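Local coordinates for universal stress protein (Pseudomonas aeruginosa UCBPP-PA14, PDB 7MQ5) that belongs to the universal stress protein family and is of unknown molecular function, although some relatives of this family bind ATP, at residues K114-A119 with V123-T128; T206-Y211 with E216-E221. All blocks are in the same frame, centred on the assembly; numbering follows the deposited sequence.

Contact 1: residues K114-A119 with V123-T128; sequences KLLRFA and VLMTKT
Val123 meets Leu116 and Ala119 where a beta-alpha-beta unit closes: strand 92-96 leads through helix 110-118 into strand 123-126, which lies parallel beside strand 92-96. The short helix and strand segments run nearly antiparallel, at 159°, with their axes 9.9 Å apart, and the gap is filled by apolar side chains without a hydrogen bond between them. Val123 can be traced outward. Its CB already touches CD2 of Leu116, at 3.7 Å. From there the two branches part. CG1, anti to the backbone N (chi1 178°), reaches the same Leu116 CD2 at 3.6 Å, and Leu115 CD2 stands further back, 4.5 Å from CG1. CG2 turns to the C-terminal end of the helix and meets Ala119 CB at 3.5 Å. Ala119 is where helical backbone geometry is lost, so one valine covers both the last turn and the exit from it. Lys275 NZ donates hydrogen bonds to the carbonyl oxygens of Leu116 and Ala119, fixing this end from outside. Two residues along the strand, Met125, a selenomethionine, also points at the helix, and its CG lies 3.9 Å from Leu116 CD2, the methyl that Val123 contacts too.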
ATOM      1  N   LYS A 114       5.977   4.483 -11.919  1.00 13.15           N
ATOM      2  CA  LYS A 114       5.507   5.875 -12.134  1.00 13.41           C
ATOM      3  C   LYS A 114       4.189   6.080 -11.376  1.00 12.81           C
ATOM      4  O   LYS A 114       3.992   7.159 -10.811  1.00 13.23           O
ATOM      5  CB  LYS A 114       5.404   6.160 -13.631  1.00 15.24           C
ATOM      6  CG  LYS A 114       6.762   6.280 -14.311  1.00 18.18           C
ATOM      7  CD  LYS A 114       6.706   6.518 -15.798  1.00 20.96           C
ATOM      8  CE  LYS A 114       8.086   6.663 -16.403  1.00 27.94           C
ATOM      9  NZ  LYS A 114       8.012   6.796 -17.872  1.00 34.71           N
ATOM     10  N   LEU A 115       3.334   5.060 -11.348  1.00 12.08           N
ATOM     11  CA  LEU A 115       2.077   5.170 -10.571  1.00 11.68           C
ATOM     12  C   LEU A 115       2.424   5.392  -9.094  1.00 11.42           C
ATOM     13  O   LEU A 115       1.835   6.278  -8.447  1.00 12.11           O
ATOM     14  CB  LEU A 115       1.247   3.893 -10.741  1.00 11.78           C
ATOM     15  CG  LEU A 115       0.000   3.811  -9.868  1.00 11.93           C
ATOM     16  CD1 LEU A 115      -0.953   4.948 -10.170  1.00 12.42           C
ATOM     17  CD2 LEU A 115      -0.680   2.465 -10.034  1.00 12.97           C
ATOM     18  N   LEU A 116       3.325   4.576  -8.559  1.00 11.33           N
ATOM     19  CA  LEU A 116       3.668   4.717  -7.121  1.00 11.31           C
ATOM     20  C   LEU A 116       4.334   6.059  -6.822  1.00 11.73           C
ATOM     21  O   LEU A 116       4.112   6.612  -5.745  1.00 12.71           O
ATOM     22  CB  LEU A 116       4.596   3.578  -6.710  1.00 11.14           C
ATOM     23  CG  LEU A 116       3.943   2.206  -6.650  1.00 11.95           C
ATOM     24  CD1 LEU A 116       4.973   1.137  -6.360  1.00 16.04           C
ATOM     25  CD2 LEU A 116       2.827   2.171  -5.621  1.00 14.08           C
ATOM     26  N   ARG A 117       5.146   6.556  -7.748  0.60 11.64           N
ATOM     27  CA  ARG A 117       5.850   7.842  -7.547  0.60 12.68           C
ATOM     28  C   ARG A 117       4.845   8.995  -7.470  0.60 12.91           C
ATOM     29  O   ARG A 117       4.886   9.764  -6.491  0.60 13.87           O
ATOM     30  CB  ARG A 117       6.827   8.019  -8.712  0.60 14.80           C
ATOM     31  CG  ARG A 117       7.645   9.295  -8.669  0.60 18.02           C
ATOM     32  CD  ARG A 117       8.782   9.209  -9.673  0.60 21.13           C
ATOM     33  NE  ARG A 117       9.637   8.054  -9.419  0.60 22.09           N
ATOM     34  CZ  ARG A 117       9.746   6.967 -10.185  0.60 23.57           C
ATOM     35  NH1 ARG A 117       9.089   6.859 -11.328  0.60 25.87           N
ATOM     36  NH2 ARG A 117      10.556   5.993  -9.809  0.60 26.11           N
ATOM     37  N   PHE A 118       3.903   9.033  -8.414  1.00 12.39           N
ATOM     38  CA  PHE A 118       3.042  10.237  -8.569  1.00 13.65           C
ATOM     39  C   PHE A 118       1.668  10.131  -7.919  1.00 11.91           C
ATOM     40  O   PHE A 118       1.013  11.176  -7.833  1.00 12.84           O
ATOM     41  CB  PHE A 118       2.947  10.598 -10.053  1.00 16.11           C
ATOM     42  CG  PHE A 118       4.264  11.084 -10.598  1.00 19.35           C
ATOM     43  CD1 PHE A 118       4.783  12.307 -10.191  1.00 24.94           C
ATOM     44  CD2 PHE A 118       5.005  10.310 -11.472  1.00 19.91           C
ATOM     45  CE1 PHE A 118       6.010  12.755 -10.662  1.00 28.69           C
ATOM     46  CE2 PHE A 118       6.226  10.761 -11.949  1.00 26.03           C
ATOM     47  CZ  PHE A 118       6.728  11.979 -11.541  1.00 25.48           C
ATOM     48  N   ALA A 119       1.239   8.953  -7.481  1.00 11.33           N
ATOM     49  CA  ALA A 119      -0.131   8.874  -6.926  1.00 11.25           C
ATOM     50  C   ALA A 119      -0.245   9.725  -5.670  1.00 10.66           C
ATOM     51  O   ALA A 119       0.511   9.525  -4.719  1.00 11.85           O
ATOM     52  CB  ALA A 119      -0.486   7.447  -6.635  1.00 11.19           C
ATOM     53  N   VAL A 123      -1.575   3.609  -2.307  1.00  8.37           N
ATOM     54  CA  VAL A 123      -1.679   2.636  -3.421  1.00  8.28           C
ATOM     55  C   VAL A 123      -1.460   1.236  -2.860  1.00  7.87           C
ATOM     56  O   VAL A 123      -0.435   1.006  -2.194  1.00  8.86           O
ATOM     57  CB  VAL A 123      -0.661   2.905  -4.538  1.00  8.67           C
ATOM     58  CG1 VAL A 123      -0.785   1.851  -5.627  1.00  9.83           C
ATOM     59  CG2 VAL A 123      -0.826   4.300  -5.122  1.00  9.75           C
ATOM     60  N   LEU A 124      -2.409   0.345  -3.122  1.00  7.97           N
ATOM     61  CA  LEU A 124      -2.274  -1.085  -2.789  1.00  8.34           C
ATOM     62  C   LEU A 124      -1.902  -1.823  -4.069  1.00  8.08           C
ATOM     63  O   LEU A 124      -2.703  -1.886  -5.005  1.00  9.59           O
ATOM     64  CB  LEU A 124      -3.597  -1.608  -2.234  1.00  8.66           C
ATOM     65  CG  LEU A 124      -3.641  -3.105  -1.950  1.00  9.96           C
ATOM     66  CD1 LEU A 124      -2.613  -3.513  -0.900  1.00 11.21           C
ATOM     67  CD2 LEU A 124      -5.040  -3.516  -1.531  1.00 11.22           C
HETATM   68  N   MSE A 125      -0.664  -2.312  -4.119  1.00  8.72           N
HETATM   69  CA  MSE A 125      -0.179  -3.138  -5.208  0.55  9.97           C
HETATM   70  C   MSE A 125      -0.360  -4.589  -4.786  1.00  9.68           C
HETATM   71  O   MSE A 125       0.279  -5.020  -3.825  1.00 10.83           O
HETATM   72  CB  MSE A 125       1.310  -2.893  -5.452  0.55 12.08           C
HETATM   73  CG  MSE A 125       1.651  -1.505  -5.936  0.55 13.58           C
HETATM   74 SE   MSE A 125       0.898  -1.101  -7.696  0.55 13.84          SE
HETATM   75  CE  MSE A 125       1.604  -2.650  -8.680  0.55 17.48           C
ATOM     76  N   THR A 126      -1.252  -5.323  -5.455  1.00  9.88           N
ATOM     77  CA  THR A 126      -1.465  -6.712  -5.066  1.00 10.96           C
ATOM     78  C   THR A 126      -0.417  -7.583  -5.760  1.00 11.72           C
ATOM     79  O   THR A 126      -0.242  -7.457  -6.979  1.00 13.52           O
ATOM     80  CB  THR A 126      -2.915  -7.172  -5.282  1.00 12.06           C
ATOM     81  OG1 THR A 126      -3.196  -7.435  -6.659  1.00 15.82           O
ATOM     82  CG2 THR A 126      -3.926  -6.179  -4.756  1.00 13.34           C
ATOM     83  N   LYS A 127       0.271  -8.430  -4.990  1.00 10.97           N
ATOM     84  CA  LYS A 127       1.358  -9.264  -5.557  1.00 12.00           C
ATOM     85  C   LYS A 127       1.140 -10.755  -5.305  1.00 13.37           C
ATOM     86  O   LYS A 127       1.924 -11.549  -5.852  1.00 16.76           O
ATOM     87  CB  LYS A 127       2.715  -8.843  -4.991  1.00 11.92           C
ATOM     88  CG  LYS A 127       3.078  -7.379  -5.218  1.00 11.51           C
ATOM     89  CD  LYS A 127       4.500  -7.034  -4.832  1.00 11.95           C
ATOM     90  CE  LYS A 127       5.502  -7.503  -5.860  1.00 12.69           C
ATOM     91  NZ  LYS A 127       6.897  -7.220  -5.444  1.00 12.91           N
ATOM     92  N   THR A 128       0.155 -11.125  -4.495  1.00 12.90           N
ATOM     93  CA  THR A 128      -0.091 -12.554  -4.193  1.00 13.92           C
ATOM     94  C   THR A 128      -1.570 -12.853  -4.418  1.00 13.65           C
ATOM     95  O   THR A 128      -2.388 -11.936  -4.289  1.00 14.99           O
ATOM     96  CB  THR A 128       0.337 -12.915  -2.763  1.00 13.61           C
ATOM     97  OG1 THR A 128       0.119 -14.315  -2.568  1.00 14.80           O
ATOM     98  CG2 THR A 128      -0.402 -12.136  -1.693  1.00 13.67           C
TER

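Contact 2: residues T206-Y211 with E216-E221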
ATOM      1  N   THR A 206       8.625   2.861  24.696  1.00 20.06           N
ATOM      2  CA  THR A 206       7.529   3.858  24.611  1.00 20.24           C
ATOM      3  C   THR A 206       6.608   3.494  23.440  1.00 19.20           C
ATOM      4  O   THR A 206       5.368   3.538  23.613  1.00 20.22           O
ATOM      5  CB  THR A 206       8.091   5.273  24.472  1.00 24.09           C
ATOM      6  OG1 THR A 206       8.777   5.540  25.693  1.00 25.39           O
ATOM      7  CG2 THR A 206       7.021   6.314  24.233  1.00 25.61           C
ATOM      8  N   PHE A 207       7.197   3.155  22.291  1.00 18.49           N
ATOM      9  CA  PHE A 207       6.404   2.758  21.102  1.00 18.92           C
ATOM     10  C   PHE A 207       5.512   1.558  21.432  1.00 17.88           C
ATOM     11  O   PHE A 207       4.323   1.560  21.079  1.00 18.16           O
ATOM     12  CB  PHE A 207       7.352   2.429  19.949  1.00 20.31           C
ATOM     13  CG  PHE A 207       6.664   1.966  18.693  1.00 20.97           C
ATOM     14  CD1 PHE A 207       6.278   2.878  17.728  1.00 21.81           C
ATOM     15  CD2 PHE A 207       6.413   0.621  18.477  1.00 22.55           C
ATOM     16  CE1 PHE A 207       5.660   2.450  16.564  1.00 22.79           C
ATOM     17  CE2 PHE A 207       5.789   0.195  17.317  1.00 24.34           C
ATOM     18  CZ  PHE A 207       5.402   1.113  16.371  1.00 23.85           C
ATOM     19  N   GLN A 208       6.059   0.590  22.158  1.00 18.08           N
ATOM     20  CA  GLN A 208       5.316  -0.645  22.498  1.00 18.44           C
ATOM     21  C   GLN A 208       4.108  -0.327  23.392  1.00 18.87           C
ATOM     22  O   GLN A 208       3.037  -0.927  23.178  1.00 19.30           O
ATOM     23  CB  GLN A 208       6.283  -1.635  23.137  1.00 22.09           C
ATOM     24  CG  GLN A 208       5.685  -3.006  23.352  1.00 26.29           C
ATOM     25  CD  GLN A 208       6.722  -4.026  23.748  1.00 27.03           C
ATOM     26  OE1 GLN A 208       7.865  -3.696  24.054  1.00 30.25           O
ATOM     27  NE2 GLN A 208       6.320  -5.284  23.751  1.00 26.98           N
ATOM     28  N   ALA A 209       4.271   0.566  24.366  1.00 18.57           N
ATOM     29  CA  ALA A 209       3.141   0.941  25.246  1.00 19.09           C
ATOM     30  C   ALA A 209       2.129   1.794  24.472  1.00 16.56           C
ATOM     31  O   ALA A 209       0.923   1.518  24.557  1.00 18.14           O
ATOM     32  CB  ALA A 209       3.651   1.678  26.458  1.00 19.78           C
ATOM     33  N   GLU A 210       2.620   2.780  23.718  1.00 16.63           N
ATOM     34  CA  GLU A 210       1.723   3.698  22.973  1.00 15.65           C
ATOM     35  C   GLU A 210       0.825   2.885  22.041  1.00 15.61           C
ATOM     36  O   GLU A 210      -0.394   3.158  21.972  1.00 14.92           O
ATOM     37  CB  GLU A 210       2.543   4.702  22.162  1.00 16.81           C
ATOM     38  CG  GLU A 210       1.691   5.671  21.364  1.00 18.28           C
ATOM     39  CD  GLU A 210       2.466   6.801  20.713  1.00 21.55           C
ATOM     40  OE1 GLU A 210       3.697   6.826  20.864  1.00 26.39           O
ATOM     41  OE2 GLU A 210       1.833   7.653  20.081  1.00 25.51           O
ATOM     42  N   TYR A 211       1.413   1.912  21.351  1.00 14.99           N
ATOM     43  CA  TYR A 211       0.659   1.148  20.325  1.00 14.05           C
ATOM     44  C   TYR A 211       0.179  -0.224  20.819  1.00 14.71           C
ATOM     45  O   TYR A 211      -0.432  -0.962  20.014  1.00 17.19           O
ATOM     46  CB  TYR A 211       1.507   1.084  19.055  1.00 14.60           C
ATOM     47  CG  TYR A 211       1.587   2.389  18.307  1.00 14.47           C
ATOM     48  CD1 TYR A 211       0.524   2.801  17.524  1.00 15.98           C
ATOM     49  CD2 TYR A 211       2.692   3.214  18.380  1.00 16.46           C
ATOM     50  CE1 TYR A 211       0.563   3.985  16.816  1.00 16.75           C
ATOM     51  CE2 TYR A 211       2.747   4.405  17.678  1.00 17.50           C
ATOM     52  CZ  TYR A 211       1.675   4.798  16.894  1.00 18.55           C
ATOM     53  OH  TYR A 211       1.690   5.972  16.185  1.00 21.66           O
ATOM     54  N   GLU A 216       5.980 -10.477  21.068  0.50 20.67           N
ATOM     55  CA  GLU A 216       5.844 -11.465  19.959  0.50 22.91           C
ATOM     56  C   GLU A 216       5.395 -10.788  18.652  0.50 21.12           C
ATOM     57  O   GLU A 216       5.662 -11.359  17.576  0.50 23.73           O
ATOM     58  CB  GLU A 216       4.882 -12.576  20.389  0.50 25.12           C
ATOM     59  CG  GLU A 216       5.426 -13.483  21.493  0.50 27.80           C
ATOM     60  CD  GLU A 216       5.580 -12.898  22.894  0.50 28.97           C
ATOM     61  OE1 GLU A 216       4.756 -12.035  23.289  0.50 23.20           O
ATOM     62  OE2 GLU A 216       6.517 -13.331  23.608  0.50 31.98           O
ATOM     63  N   GLN A 217       4.730  -9.634  18.739  1.00 17.81           N
ATOM     64  CA  GLN A 217       4.272  -8.835  17.572  1.00 16.73           C
ATOM     65  C   GLN A 217       5.347  -7.875  17.065  1.00 15.17           C
ATOM     66  O   GLN A 217       5.290  -7.524  15.887  1.00 16.08           O
ATOM     67  CB  GLN A 217       3.080  -7.960  17.951  1.00 18.00           C
ATOM     68  CG  GLN A 217       1.777  -8.716  18.078  1.00 19.95           C
ATOM     69  CD  GLN A 217       0.697  -7.749  18.484  1.00 21.62           C
ATOM     70  OE1 GLN A 217       0.725  -7.188  19.581  1.00 21.85           O
ATOM     71  NE2 GLN A 217      -0.251  -7.533  17.582  1.00 22.36           N
ATOM     72  N   LEU A 218       6.233  -7.410  17.942  1.00 17.19           N
ATOM     73  CA  LEU A 218       7.213  -6.357  17.573  1.00 18.12           C
ATOM     74  C   LEU A 218       8.579  -6.998  17.306  1.00 17.85           C
ATOM     75  O   LEU A 218       9.174  -7.559  18.236  1.00 24.44           O
ATOM     76  CB  LEU A 218       7.267  -5.333  18.717  1.00 22.23           C
ATOM     77  CG  LEU A 218       8.099  -4.073  18.469  1.00 24.65           C
ATOM     78  CD1 LEU A 218       7.672  -3.353  17.200  1.00 25.20           C
ATOM     79  CD2 LEU A 218       8.001  -3.132  19.660  1.00 30.48           C
ATOM     80  N   HIS A 219       9.023  -6.941  16.056  1.00 15.42           N
ATOM     81  CA  HIS A 219      10.336  -7.464  15.604  1.00 16.11           C
ATOM     82  C   HIS A 219      11.311  -6.288  15.584  1.00 16.67           C
ATOM     83  O   HIS A 219      11.189  -5.448  14.688  1.00 16.95           O
ATOM     84  CB  HIS A 219      10.201  -8.114  14.215  1.00 16.37           C
ATOM     85  CG  HIS A 219       9.250  -9.262  14.167  1.00 18.38           C
ATOM     86  ND1 HIS A 219       9.680 -10.567  14.056  1.00 21.43           N
ATOM     87  CD2 HIS A 219       7.900  -9.307  14.205  1.00 20.23           C
ATOM     88  CE1 HIS A 219       8.632 -11.370  14.034  1.00 23.38           C
ATOM     89  NE2 HIS A 219       7.533 -10.622  14.141  1.00 22.54           N
ATOM     90  N   ILE A 220      12.177  -6.197  16.590  1.00 17.40           N
ATOM     91  CA  ILE A 220      13.189  -5.106  16.677  1.00 18.33           C
ATOM     92  C   ILE A 220      14.499  -5.707  16.180  1.00 20.50           C
ATOM     93  O   ILE A 220      15.049  -6.567  16.877  1.00 24.87           O
ATOM     94  CB  ILE A 220      13.296  -4.569  18.117  1.00 22.86           C
ATOM     95  CG1 ILE A 220      11.935  -4.101  18.638  1.00 24.86           C
ATOM     96  CG2 ILE A 220      14.355  -3.480  18.218  1.00 27.63           C
ATOM     97  CD1 ILE A 220      11.300  -3.016  17.804  1.00 27.45           C
ATOM     98  N   GLU A 221      14.943  -5.264  15.005  1.00 20.07           N
ATOM     99  CA  GLU A 221      16.114  -5.857  14.317  1.00 23.39           C
ATOM    100  C   GLU A 221      17.130  -4.766  13.976  1.00 24.09           C
ATOM    101  O   GLU A 221      16.721  -3.618  13.708  1.00 25.98           O
ATOM    102  CB  GLU A 221      15.652  -6.530  13.024  1.00 27.24           C
ATOM    103  CG  GLU A 221      14.551  -7.562  13.199  1.00 31.66           C
ATOM    104  CD  GLU A 221      14.989  -8.921  13.706  1.00 37.64           C
ATOM    105  OE1 GLU A 221      14.158  -9.849  13.665  1.00 40.93           O
ATOM    106  OE2 GLU A 221      16.157  -9.054  14.120  1.00 38.46           O
TER
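Leu218, at the start of strand 218-222, carries most of this contact: it has the largest surface buried here, and its two methyls divide the work between Phe207 and Gln208 of helix 193-211. The backbones stay well apart, the closest pair of CA atoms, Gln208 and Leu218, being 7.8 Å from each other, and side chains bridge the interval. With CG anti to the backbone N (chi1 -173°), the leucine fork is carried toward the helix. CD1 ends 4.0 Å from CE2 of the Phe207 ring, approaching it obliquely, while CD2 lies 4.2 Å from CB of Gln208. The fork therefore straddles two consecutive helix positions.

Phe207 is also packed within its own helix. One face of its ring receives CD2 of Tyr211, 3.5 Å above the plane and displaced toward the rim, which probably restricts how the ring can turn. Gln208 contributes to the contact through the aliphatic root of its side chain, whereas its amide serves another purpose. The chain runs extended past CG, and NE2 donates to Asp215 OD1 and to the carbonyl oxygen of Phe213, both in the turn between helix and strand. One glutamine thus packs against the strand with CB and secures the connecting turn with its amide.

This helix and strand are the last two elements of a beta-alpha-beta unit that begins with strand 171-178, the parallel neighbour of strand 218-222. Leu218 also touches Val174 of that strand and Cys204 one turn back along the helix, and Tyr211 packs on Ala155 and Ile158 of helix 148-167. On the other side of the sheet, the His219 side chain meets Thr232 and Leu236 of helix 225-236, so the outermost strand is covered by helices on both faces.

From the N terminus, the chain first closes contact 1, where helix 110-118 passes through four residues, 119-122, into strand 123-126, and some eighty residues later closes contact 2, where helix 193-211 passes through a short turn into strand 218-222. Both are helix-to-strand closures in series; they neither nest nor cross. Their centres are 27 Å apart and their nearest atoms about 18 Å; they do not touch, and both reach the same sheet. Strand 123-126 lies inside it, whereas strand 218-222 is outermost. Strands from 67-72 to 123-126 form one parallel group and those from 270-274 to 218-222 another, meeting at the antiparallel pair 123-126 and 270-274, consistent with two universal-stress-protein-like halves, one contact in each.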